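PDB 2GH9: maltose/maltodextrin-binding protein from Thermus thermophilus, which binds maltotriose and probably serves as the periplasmic receptor for maltodextrin uptake. Local coordinates for residues 88-93 against 309-314; 57-62 against 270-275; 298-303 against 319-324. All coordinates share one frame; numbering follows the deposited sequence.

Interaction 1 of 3, residues 88-93 against 309-314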
ATOM      1  N   LEU A  88      20.875  -6.451  -8.060  1.00 34.28           N
ATOM      2  CA  LEU A  88      20.704  -5.115  -7.468  1.00 34.66           C
ATOM      3  C   LEU A  88      20.640  -3.973  -8.482  1.00 34.30           C
ATOM      4  O   LEU A  88      19.774  -3.096  -8.371  1.00 34.10           O
ATOM      5  CB  LEU A  88      21.804  -4.846  -6.428  1.00 34.35           C
ATOM      6  CG  LEU A  88      21.704  -5.742  -5.192  1.00 34.80           C
ATOM      7  CD1 LEU A  88      22.965  -5.634  -4.312  1.00 33.95           C
ATOM      8  CD2 LEU A  88      20.413  -5.441  -4.392  1.00 33.45           C
ATOM      9  N   ALA A  89      21.525  -4.004  -9.483  1.00 34.55           N
ATOM     10  CA  ALA A  89      21.558  -2.991 -10.561  1.00 34.48           C
ATOM     11  C   ALA A  89      20.262  -2.893 -11.352  1.00 34.35           C
ATOM     12  O   ALA A  89      19.928  -1.826 -11.897  1.00 34.08           O
ATOM     13  CB  ALA A  89      22.744  -3.265 -11.543  1.00 34.56           C
ATOM     14  N   ASP A  90      19.549  -4.009 -11.458  1.00 33.97           N
ATOM     15  CA  ASP A  90      18.304  -4.025 -12.217  1.00 34.16           C
ATOM     16  C   ASP A  90      17.103  -3.465 -11.423  1.00 33.47           C
ATOM     17  O   ASP A  90      16.049  -3.199 -11.994  1.00 33.26           O
ATOM     18  CB  ASP A  90      18.005  -5.440 -12.703  1.00 34.24           C
ATOM     19  CG  ASP A  90      16.645  -5.561 -13.307  1.00 34.88           C
ATOM     20  OD1 ASP A  90      16.405  -4.909 -14.350  1.00 37.29           O
ATOM     21  OD2 ASP A  90      15.799  -6.307 -12.739  1.00 37.96           O
ATOM     22  N   LEU A  91      17.274  -3.289 -10.123  1.00 32.89           N
ATOM     23  CA  LEU A  91      16.204  -2.744  -9.268  1.00 32.86           C
ATOM     24  C   LEU A  91      16.110  -1.218  -9.361  1.00 32.57           C
ATOM     25  O   LEU A  91      17.124  -0.516  -9.406  1.00 32.97           O
ATOM     26  CB  LEU A  91      16.430  -3.129  -7.799  1.00 32.34           C
ATOM     27  CG  LEU A  91      16.528  -4.608  -7.401  1.00 32.40           C
ATOM     28  CD1 LEU A  91      16.873  -4.732  -5.917  1.00 31.77           C
ATOM     29  CD2 LEU A  91      15.256  -5.367  -7.707  1.00 33.07           C
ATOM     30  N   GLN A  92      14.883  -0.709  -9.368  1.00 32.11           N
ATOM     31  CA  GLN A  92      14.636   0.721  -9.259  1.00 31.49           C
ATOM     32  C   GLN A  92      15.212   1.264  -7.947  1.00 30.55           C
ATOM     33  O   GLN A  92      15.029   0.679  -6.879  1.00 29.87           O
ATOM     34  CB  GLN A  92      13.132   0.992  -9.308  1.00 31.28           C
ATOM     35  CG  GLN A  92      12.486   0.721 -10.646  1.00 31.89           C
ATOM     36  CD  GLN A  92      10.969   0.709 -10.590  1.00 33.67           C
ATOM     37  OE1 GLN A  92      10.365   0.609  -9.509  1.00 35.21           O
ATOM     38  NE2 GLN A  92      10.336   0.806 -11.769  1.00 35.32           N
ATOM     39  N   GLY A  93      15.908   2.389  -8.040  1.00 30.20           N
ATOM     40  CA  GLY A  93      16.469   3.068  -6.877  1.00 29.71           C
ATOM     41  C   GLY A  93      15.560   3.247  -5.663  1.00 29.17           C
ATOM     42  O   GLY A  93      15.986   3.057  -4.546  1.00 29.35           O
ATOM     43  N   SER A 309      11.687  -4.407 -10.854  1.00 28.34           N
ATOM     44  CA  SER A 309      12.754  -4.698 -11.820  1.00 29.63           C
ATOM     45  C   SER A 309      12.625  -3.756 -13.018  1.00 30.08           C
ATOM     46  O   SER A 309      11.635  -3.804 -13.738  1.00 28.90           O
ATOM     47  CB  SER A 309      12.672  -6.159 -12.277  1.00 29.47           C
ATOM     48  OG  SER A 309      13.462  -6.421 -13.425  1.00 29.35           O
ATOM     49  N   LYS A 310      13.627  -2.900 -13.227  1.00 31.63           N
ATOM     50  CA  LYS A 310      13.678  -2.066 -14.442  1.00 32.86           C
ATOM     51  C   LYS A 310      13.393  -2.885 -15.696  1.00 33.51           C
ATOM     52  O   LYS A 310      12.528  -2.542 -16.502  1.00 33.30           O
ATOM     53  CB  LYS A 310      15.046  -1.416 -14.604  1.00 33.28           C
ATOM     54  CG  LYS A 310      15.390  -0.340 -13.596  1.00 33.85           C
ATOM     55  CD  LYS A 310      16.737   0.264 -13.966  1.00 34.11           C
ATOM     56  CE  LYS A 310      17.493   0.823 -12.770  1.00 35.91           C
ATOM     57  NZ  LYS A 310      18.945   1.115 -13.080  1.00 35.25           N
ATOM     58  N   SER A 311      14.149  -3.968 -15.842  1.00 34.75           N
ATOM     59  CA  SER A 311      14.008  -4.934 -16.942  1.00 35.28           C
ATOM     60  C   SER A 311      12.556  -5.417 -17.135  1.00 35.85           C
ATOM     61  O   SER A 311      11.981  -5.293 -18.230  1.00 35.42           O
ATOM     62  CB  SER A 311      14.952  -6.120 -16.655  1.00 35.55           C
ATOM     63  OG  SER A 311      14.703  -7.248 -17.466  1.00 38.05           O
ATOM     64  N   ALA A 312      11.973  -5.974 -16.068  1.00 35.92           N
ATOM     65  CA  ALA A 312      10.609  -6.490 -16.108  1.00 36.19           C
ATOM     66  C   ALA A 312       9.569  -5.393 -16.397  1.00 36.59           C
ATOM     67  O   ALA A 312       8.604  -5.634 -17.116  1.00 36.30           O
ATOM     68  CB  ALA A 312      10.283  -7.222 -14.796  1.00 36.08           C
ATOM     69  N   VAL A 313       9.777  -4.191 -15.862  1.00 37.01           N
ATOM     70  CA  VAL A 313       8.863  -3.062 -16.111  1.00 37.92           C
ATOM     71  C   VAL A 313       8.805  -2.642 -17.597  1.00 38.34           C
ATOM     72  O   VAL A 313       7.713  -2.443 -18.148  1.00 37.94           O
ATOM     73  CB  VAL A 313       9.221  -1.815 -15.238  1.00 37.82           C
ATOM     74  CG1 VAL A 313       9.068  -0.529 -16.018  1.00 38.42           C
ATOM     75  CG2 VAL A 313       8.360  -1.773 -14.000  1.00 38.47           C
ATOM     76  N   LYS A 314       9.974  -2.493 -18.221  1.00 38.84           N
ATOM     77  CA  LYS A 314      10.056  -2.144 -19.643  1.00 38.98           C
ATOM     78  C   LYS A 314       9.354  -3.206 -20.481  1.00 38.68           C
ATOM     79  O   LYS A 314       8.695  -2.893 -21.465  1.00 38.37           O
ATOM     80  CB  LYS A 314      11.518  -2.018 -20.090  1.00 39.55           C
ATOM     81  CG  LYS A 314      11.696  -1.458 -21.493  1.00 39.69           C
ATOM     82  CD  LYS A 314      13.125  -1.648 -21.966  1.00 40.45           C
ATOM     83  CE  LYS A 314      13.475  -0.747 -23.151  1.00 42.67           C
ATOM     84  NZ  LYS A 314      14.961  -0.674 -23.402  1.00 42.27           N
TER
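Leu-91 and Ser-309 form a single backbone bridge, CA to CA 4.7 Å, where the chain leaving helix 85-90 passes the start of helix 310-315. Lys-310 N supports it by donating to Asp-90 O over 2.7 Å, and Gln-92 adds a backbone bond to Val-308. The side chains turn this meeting into a worked example of helix N-capping assisted from elsewhere in the sequence. Ser-309 is the N-cap: its OG accepts an almost straight bond from Ala-312 N (3.1 Å, 173°) and gives its proton to Asp-90 OD2. That second bond is modelled as very short, 2.4 Å, so its exact length is doubtful. With CG opposite the backbone N (chi1 171°), the Asp-90 carboxylate leans over the first turn of helix 310-315, where OD1 receives Ser-311 N at 2.9 Å through its syn lone pair. Lys-310 stretches back alongside the other chain; its CG lies 3.3 Å from Asp-90 O, and NZ ends in a weak bond to Ala-89 O. The Gln-92 side chain crosses that of Val-313 at about a right angle, NE2 3.9 Å from Val-313 CG2. Were Asp-90 exchanged for an alanine, Ser-311 N would probably lose its acceptor and the Ser-309 hydroxyl the group that fixes its proton. The contact joins the chain leaving helix 85-90 to the start of helix 310-315: OD1 holds a helix amide while OD2 probably holds the capping hydroxyl, and the partly positive helix start is likely to favour the negative charge of Asp-90.

Interaction 2 of 3, residues 57-62 against 270-275; sequences DLVVTV and GVVVNA
Val-59 and Val-272 make a hydrogen-bonded antiparallel pair, their N and O atoms linked both ways, in the mixed sheet of an alpha/beta lobe of the periplasmic binding protein fold. Leu-58 and Val-273 form the adjoining non-hydrogen-bonded pair. Further on, the register slips by one residue at a beta bulge around Val-60 and Thr-61, which are joined by a cis peptide, before Val-62 and Gly-270 resume the ladder with two bonds of 2.9 Å each, Val-62 N to Gly-270 O and Gly-270 N to Val-62 O. Val-271, opposite the bulge, shows how one side chain fits such an irregularity. Its CB lies 4.1 Å from Val-59 O. From there CG1, which a chi1 of -179° turns away from the residue's own N, passes 3.7 Å from the same Val-59 O and comes 3.9 Å from Val-60 CG2, the two valines lying side by side and pointing the same way; Leu-58 CD1 also reaches this methyl, at an oblique angle. The other branch, CG2, meets the Thr-61 methyl, CG2, at 4.0 Å. Ala-287 of helix 280-290 packs on Val-271 as well. Val-272 lies on the face shared with Val-59 and Val-62, opposite to that of Leu-58 and Val-273: its side chain and that of Val-62 cross at about a right angle, Val-272 CG1 3.7 Å from Val-62 CG2, while its CG2 leans on Val-59 CB. Thr-61, whose OG1 is hydrogen-bonded to Gln-269 OE1, has its side chain about 7 Å from a bound glucose unit, so the bulge lies near the sugar site. At the far end Asn-274 N donates to Asp-57 O almost linearly, over 3.0 Å, yet from 47° above the carbonyl plane.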
ATOM      1  N   ASP A  57       9.399 -18.660   8.268  1.00 26.90           N
ATOM      2  CA  ASP A  57      10.751 -18.517   7.742  1.00 26.22           C
ATOM      3  C   ASP A  57      10.875 -17.321   6.821  1.00 25.15           C
ATOM      4  O   ASP A  57      11.952 -16.770   6.684  1.00 25.52           O
ATOM      5  CB  ASP A  57      11.159 -19.802   7.007  1.00 26.59           C
ATOM      6  CG  ASP A  57      11.281 -20.979   7.957  1.00 27.26           C
ATOM      7  OD1 ASP A  57      12.215 -20.957   8.770  1.00 28.68           O
ATOM      8  OD2 ASP A  57      10.432 -21.883   7.935  1.00 28.38           O
ATOM      9  N   LEU A  58       9.779 -16.943   6.166  1.00 24.18           N
ATOM     10  CA  LEU A  58       9.758 -15.734   5.355  1.00 23.72           C
ATOM     11  C   LEU A  58       8.360 -15.115   5.284  1.00 22.77           C
ATOM     12  O   LEU A  58       7.359 -15.743   5.639  1.00 22.61           O
ATOM     13  CB  LEU A  58      10.353 -15.959   3.944  1.00 24.58           C
ATOM     14  CG  LEU A  58       9.924 -17.041   2.956  1.00 25.09           C
ATOM     15  CD1 LEU A  58      10.505 -16.765   1.573  1.00 25.00           C
ATOM     16  CD2 LEU A  58      10.357 -18.403   3.446  1.00 27.94           C
ATOM     17  N   VAL A  59       8.318 -13.838   4.899  1.00 21.91           N
ATOM     18  CA  VAL A  59       7.040 -13.151   4.670  1.00 21.07           C
ATOM     19  C   VAL A  59       7.079 -12.691   3.237  1.00 20.05           C
ATOM     20  O   VAL A  59       8.011 -11.992   2.840  1.00 20.50           O
ATOM     21  CB  VAL A  59       6.796 -11.938   5.592  1.00 20.99           C
ATOM     22  CG1 VAL A  59       5.343 -11.413   5.411  1.00 19.75           C
ATOM     23  CG2 VAL A  59       7.023 -12.290   7.043  1.00 19.90           C
ATOM     24  N   VAL A  60       6.109 -13.165   2.461  1.00 20.21           N
ATOM     25  CA  VAL A  60       5.881 -12.757   1.076  1.00 19.49           C
ATOM     26  C   VAL A  60       4.485 -12.114   1.002  1.00 20.11           C
ATOM     27  O   VAL A  60       3.479 -12.834   0.937  1.00 20.90           O
ATOM     28  CB  VAL A  60       5.919 -13.971   0.158  1.00 19.88           C
ATOM     29  CG1 VAL A  60       5.683 -13.549  -1.286  1.00 17.65           C
ATOM     30  CG2 VAL A  60       7.263 -14.726   0.299  1.00 18.75           C
ATOM     31  N   THR A  61       4.354 -10.787   1.012  1.00 19.99           N
ATOM     32  CA  THR A  61       5.400  -9.782   1.145  1.00 19.74           C
ATOM     33  C   THR A  61       5.033  -8.834   2.294  1.00 19.79           C
ATOM     34  O   THR A  61       3.899  -8.845   2.796  1.00 19.72           O
ATOM     35  CB  THR A  61       5.505  -8.938  -0.141  1.00 20.44           C
ATOM     36  OG1 THR A  61       4.179  -8.590  -0.600  1.00 19.06           O
ATOM     37  CG2 THR A  61       6.274  -9.724  -1.247  1.00 18.38           C
ATOM     38  N   VAL A  62       5.986  -8.004   2.697  1.00 18.97           N
ATOM     39  CA  VAL A  62       5.710  -6.913   3.621  1.00 19.19           C
ATOM     40  C   VAL A  62       5.844  -5.573   2.907  1.00 19.26           C
ATOM     41  O   VAL A  62       6.665  -5.434   2.006  1.00 18.87           O
ATOM     42  CB  VAL A  62       6.691  -6.907   4.854  1.00 18.71           C
ATOM     43  CG1 VAL A  62       6.572  -8.217   5.667  1.00 18.69           C
ATOM     44  CG2 VAL A  62       8.184  -6.598   4.411  1.00 18.60           C
ATOM     45  N   GLY A 270       8.112  -6.244  -0.424  1.00 20.94           N
ATOM     46  CA  GLY A 270       9.318  -7.061  -0.550  1.00 20.89           C
ATOM     47  C   GLY A 270       9.283  -8.309   0.286  1.00 20.98           C
ATOM     48  O   GLY A 270       8.505  -8.425   1.270  1.00 20.81           O
ATOM     49  N   VAL A 271      10.117  -9.268  -0.109  1.00 21.15           N
ATOM     50  CA  VAL A 271      10.245 -10.499   0.634  1.00 21.67           C
ATOM     51  C   VAL A 271      11.288 -10.301   1.741  1.00 22.19           C
ATOM     52  O   VAL A 271      12.390  -9.771   1.489  1.00 22.96           O
ATOM     53  CB  VAL A 271      10.662 -11.695  -0.265  1.00 21.48           C
ATOM     54  CG1 VAL A 271      10.756 -12.958   0.574  1.00 20.94           C
ATOM     55  CG2 VAL A 271       9.669 -11.886  -1.479  1.00 20.29           C
ATOM     56  N   VAL A 272      10.944 -10.720   2.954  1.00 22.39           N
ATOM     57  CA  VAL A 272      11.880 -10.670   4.082  1.00 22.96           C
ATOM     58  C   VAL A 272      12.072 -12.062   4.650  1.00 24.10           C
ATOM     59  O   VAL A 272      11.159 -12.895   4.657  1.00 23.95           O
ATOM     60  CB  VAL A 272      11.449  -9.680   5.206  1.00 22.68           C
ATOM     61  CG1 VAL A 272      11.465  -8.224   4.677  1.00 20.10           C
ATOM     62  CG2 VAL A 272      10.075 -10.074   5.771  1.00 22.68           C
ATOM     63  N   VAL A 273      13.290 -12.320   5.103  1.00 25.01           N
ATOM     64  CA  VAL A 273      13.616 -13.589   5.701  1.00 25.76           C
ATOM     65  C   VAL A 273      13.740 -13.378   7.210  1.00 26.11           C
ATOM     66  O   VAL A 273      14.254 -12.366   7.653  1.00 26.77           O
ATOM     67  CB  VAL A 273      14.896 -14.195   5.031  1.00 26.52           C
ATOM     68  CG1 VAL A 273      15.397 -15.431   5.805  1.00 24.91           C
ATOM     69  CG2 VAL A 273      14.585 -14.576   3.596  1.00 26.67           C
ATOM     70  N   ASN A 274      13.210 -14.323   7.974  1.00 27.19           N
ATOM     71  CA  ASN A 274      13.282 -14.329   9.428  1.00 28.23           C
ATOM     72  C   ASN A 274      14.724 -14.566   9.893  1.00 29.48           C
ATOM     73  O   ASN A 274      15.317 -15.614   9.587  1.00 29.91           O
ATOM     74  CB  ASN A 274      12.371 -15.437   9.954  1.00 27.81           C
ATOM     75  CG  ASN A 274      12.200 -15.420  11.457  1.00 27.61           C
ATOM     76  OD1 ASN A 274      12.917 -14.732  12.167  1.00 29.09           O
ATOM     77  ND2 ASN A 274      11.214 -16.165  11.944  1.00 25.29           N
ATOM     78  N   ALA A 275      15.276 -13.605  10.638  1.00 30.77           N
ATOM     79  CA  ALA A 275      16.636 -13.721  11.178  1.00 31.68           C
ATOM     80  C   ALA A 275      16.798 -14.943  12.100  1.00 32.82           C
ATOM     81  O   ALA A 275      17.912 -15.418  12.325  1.00 33.72           O
ATOM     82  CB  ALA A 275      17.016 -12.444  11.919  1.00 31.79           C
TER

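Interaction 3 of 3, residues 298-303 against 319-324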
ATOM      1  N   ALA A 298       4.835 -12.540 -14.080  1.00 25.47           N
ATOM      2  CA  ALA A 298       3.739 -13.459 -13.812  1.00 25.10           C
ATOM      3  C   ALA A 298       2.826 -12.936 -12.708  1.00 24.18           C
ATOM      4  O   ALA A 298       1.603 -12.919 -12.850  1.00 23.07           O
ATOM      5  CB  ALA A 298       4.290 -14.821 -13.426  1.00 25.74           C
ATOM      6  N   PHE A 299       3.425 -12.472 -11.620  1.00 23.10           N
ATOM      7  CA  PHE A 299       2.636 -11.925 -10.526  1.00 23.21           C
ATOM      8  C   PHE A 299       1.803 -10.729 -11.004  1.00 21.98           C
ATOM      9  O   PHE A 299       0.651 -10.622 -10.650  1.00 22.93           O
ATOM     10  CB  PHE A 299       3.555 -11.545  -9.359  1.00 22.54           C
ATOM     11  CG  PHE A 299       2.831 -11.245  -8.066  1.00 23.09           C
ATOM     12  CD1 PHE A 299       2.216 -12.261  -7.343  1.00 21.60           C
ATOM     13  CD2 PHE A 299       2.794  -9.954  -7.555  1.00 21.87           C
ATOM     14  CE1 PHE A 299       1.589 -12.005  -6.144  1.00 23.63           C
ATOM     15  CE2 PHE A 299       2.154  -9.685  -6.311  1.00 22.73           C
ATOM     16  CZ  PHE A 299       1.571 -10.698  -5.611  1.00 21.64           C
ATOM     17  N   ASN A 300       2.372  -9.839 -11.809  1.00 23.06           N
ATOM     18  CA  ASN A 300       1.621  -8.690 -12.323  1.00 23.06           C
ATOM     19  C   ASN A 300       0.454  -9.145 -13.168  1.00 23.70           C
ATOM     20  O   ASN A 300      -0.649  -8.602 -13.085  1.00 23.18           O
ATOM     21  CB  ASN A 300       2.525  -7.759 -13.134  1.00 23.42           C
ATOM     22  CG  ASN A 300       1.744  -6.624 -13.835  1.00 22.97           C
ATOM     23  OD1 ASN A 300       1.350  -6.767 -14.969  1.00 22.71           O
ATOM     24  ND2 ASN A 300       1.483  -5.533 -13.120  1.00 20.90           N
ATOM     25  N   GLN A 301       0.694 -10.168 -13.979  1.00 23.74           N
ATOM     26  CA  GLN A 301      -0.329 -10.650 -14.897  1.00 24.46           C
ATOM     27  C   GLN A 301      -1.462 -11.312 -14.147  1.00 25.05           C
ATOM     28  O   GLN A 301      -2.620 -11.085 -14.481  1.00 25.81           O
ATOM     29  CB  GLN A 301       0.293 -11.554 -15.964  1.00 25.11           C
ATOM     30  CG  GLN A 301       1.260 -10.776 -16.870  1.00 24.90           C
ATOM     31  CD  GLN A 301       0.590  -9.596 -17.563  1.00 28.55           C
ATOM     32  OE1 GLN A 301       0.808  -8.423 -17.196  1.00 30.77           O
ATOM     33  NE2 GLN A 301      -0.233  -9.892 -18.573  1.00 25.67           N
ATOM     34  N   ALA A 302      -1.131 -12.039 -13.078  1.00 25.25           N
ATOM     35  CA  ALA A 302      -2.131 -12.676 -12.211  1.00 24.78           C
ATOM     36  C   ALA A 302      -2.964 -11.658 -11.439  1.00 25.07           C
ATOM     37  O   ALA A 302      -4.192 -11.837 -11.245  1.00 24.73           O
ATOM     38  CB  ALA A 302      -1.440 -13.585 -11.230  1.00 25.64           C
ATOM     39  N   GLY A 303      -2.292 -10.597 -10.995  1.00 24.37           N
ATOM     40  CA  GLY A 303      -2.904  -9.563 -10.168  1.00 24.00           C
ATOM     41  C   GLY A 303      -2.782  -8.188 -10.786  1.00 23.70           C
ATOM     42  O   GLY A 303      -3.597  -7.801 -11.645  1.00 23.98           O
ATOM     43  N   ASP A 319       1.475  -2.964 -21.140  1.00 35.08           N
ATOM     44  CA  ASP A 319       0.396  -3.520 -20.334  1.00 33.89           C
ATOM     45  C   ASP A 319      -0.428  -2.355 -19.759  1.00 32.33           C
ATOM     46  O   ASP A 319       0.130  -1.354 -19.315  1.00 31.23           O
ATOM     47  CB  ASP A 319       0.915  -4.446 -19.224  1.00 32.95           C
ATOM     48  CG  ASP A 319      -0.208  -5.017 -18.376  1.00 33.65           C
ATOM     49  OD1 ASP A 319      -0.725  -6.108 -18.685  1.00 30.69           O
ATOM     50  OD2 ASP A 319      -0.616  -4.344 -17.409  1.00 29.99           O
ATOM     51  N   PRO A 320      -1.754  -2.468 -19.827  1.00 31.55           N
ATOM     52  CA  PRO A 320      -2.663  -1.413 -19.379  1.00 31.35           C
ATOM     53  C   PRO A 320      -2.521  -1.006 -17.900  1.00 30.34           C
ATOM     54  O   PRO A 320      -2.626   0.181 -17.574  1.00 31.07           O
ATOM     55  CB  PRO A 320      -4.033  -2.035 -19.618  1.00 31.09           C
ATOM     56  CG  PRO A 320      -3.821  -3.026 -20.653  1.00 32.51           C
ATOM     57  CD  PRO A 320      -2.497  -3.606 -20.386  1.00 31.74           C
ATOM     58  N   VAL A 321      -2.311  -1.997 -17.036  1.00 29.21           N
ATOM     59  CA  VAL A 321      -2.117  -1.779 -15.599  1.00 28.28           C
ATOM     60  C   VAL A 321      -0.796  -1.066 -15.361  1.00 27.81           C
ATOM     61  O   VAL A 321      -0.732  -0.115 -14.582  1.00 27.22           O
ATOM     62  CB  VAL A 321      -2.178  -3.116 -14.791  1.00 27.43           C
ATOM     63  CG1 VAL A 321      -1.858  -2.888 -13.305  1.00 25.99           C
ATOM     64  CG2 VAL A 321      -3.522  -3.767 -14.923  1.00 26.24           C
ATOM     65  N   VAL A 322       0.262  -1.502 -16.047  1.00 27.55           N
ATOM     66  CA  VAL A 322       1.573  -0.882 -15.871  1.00 27.39           C
ATOM     67  C   VAL A 322       1.562   0.551 -16.420  1.00 26.92           C
ATOM     68  O   VAL A 322       2.003   1.461 -15.737  1.00 26.86           O
ATOM     69  CB  VAL A 322       2.713  -1.744 -16.488  1.00 27.06           C
ATOM     70  CG1 VAL A 322       4.072  -1.030 -16.399  1.00 26.38           C
ATOM     71  CG2 VAL A 322       2.773  -3.074 -15.789  1.00 26.29           C
ATOM     72  N   ALA A 323       1.032   0.745 -17.624  1.00 27.54           N
ATOM     73  CA  ALA A 323       0.890   2.095 -18.218  1.00 27.80           C
ATOM     74  C   ALA A 323       0.039   3.021 -17.336  1.00 28.09           C
ATOM     75  O   ALA A 323       0.386   4.195 -17.140  1.00 29.42           O
ATOM     76  CB  ALA A 323       0.278   2.009 -19.621  1.00 28.44           C
ATOM     77  N   GLY A 324      -1.059   2.490 -16.796  1.00 27.96           N
ATOM     78  CA  GLY A 324      -1.919   3.251 -15.894  1.00 27.47           C
ATOM     79  C   GLY A 324      -1.189   3.719 -14.639  1.00 27.50           C
ATOM     80  O   GLY A 324      -1.200   4.902 -14.293  1.00 26.40           O
TER
HETATM   81  O   HOH W   1      -1.381  -6.317 -15.166  1.00 32.26           O
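Asn-300 and Asp-319 approach from opposite directions between helix 293-302 and helix 320-326, whose closest CA atoms here, those of Asn-300 and Val-321, stand 8.5 Å apart. The polar part of the contact involves water. Asn-300 OD1 and Asp-319 OD2 lie 4.0 Å from each other, too far for a direct bond, and water 1 sits 2.8 Å from Asn-300 OD1 and 3.1 Å from Asp-319 OD2, placed to donate to either, though it has further acceptors nearby. Amide and carboxylate planes are turned 79° against each other. The other end of the amide is held elsewhere: Asn-300 ND2 is hydrogen-bonded to Arg-305 O, which fixes which way the group faces. A second kind of interaction is helix capping. Asp-319 is the N-cap of helix 320-326; a chi1 of 180° carries its carboxylate over the first turn, where OD2 accepts Val-322 N at 3.3 Å on the anti lone pair, along with a weak bond from Val-321 N. Van der Waals contact supplies the third. Val-322 CG2 lies 3.9 Å from Asn-300 ND2 and Val-321 CG1 4.3 Å from the same nitrogen, so the amide rests against two valine methyls; Ile-306 of strand 306-307 touches Asn-300 and both valines. The chemistry illustrates how two acceptors can be made to face each other. Neither Asn-300 OD1 nor Asp-319 OD2 brings a hydrogen, so the water can provide the donor that both lack, and the carboxylate oxygen that caps one helix is probably linked, through that water, to the other.

How the interactions relate
Interaction 2 is laid first in the sequence and closes before interaction 3 opens, whereas the segments of interaction 1 alternate with those of both. Interactions 1 and 3 are neighbours, their centres 15 Å apart: helices 310-315 and 320-326 follow each other in the chain and touch where Val-313 O meets Val-322 CG1 at 4.3 Å. Interaction 2 lies 20 Å from interaction 1 and 23 Å from interaction 3, centre to centre, without touching either. Strand 104-113 connects interactions 1 and 2, pairing with strand 265-273 and packing against 88-93. Together the three show one fold assembled from separate pieces: neighbouring strands of one sheet paired across some 200 residues, and helices 310-315 and 320-326 each held to an earlier part of the chain.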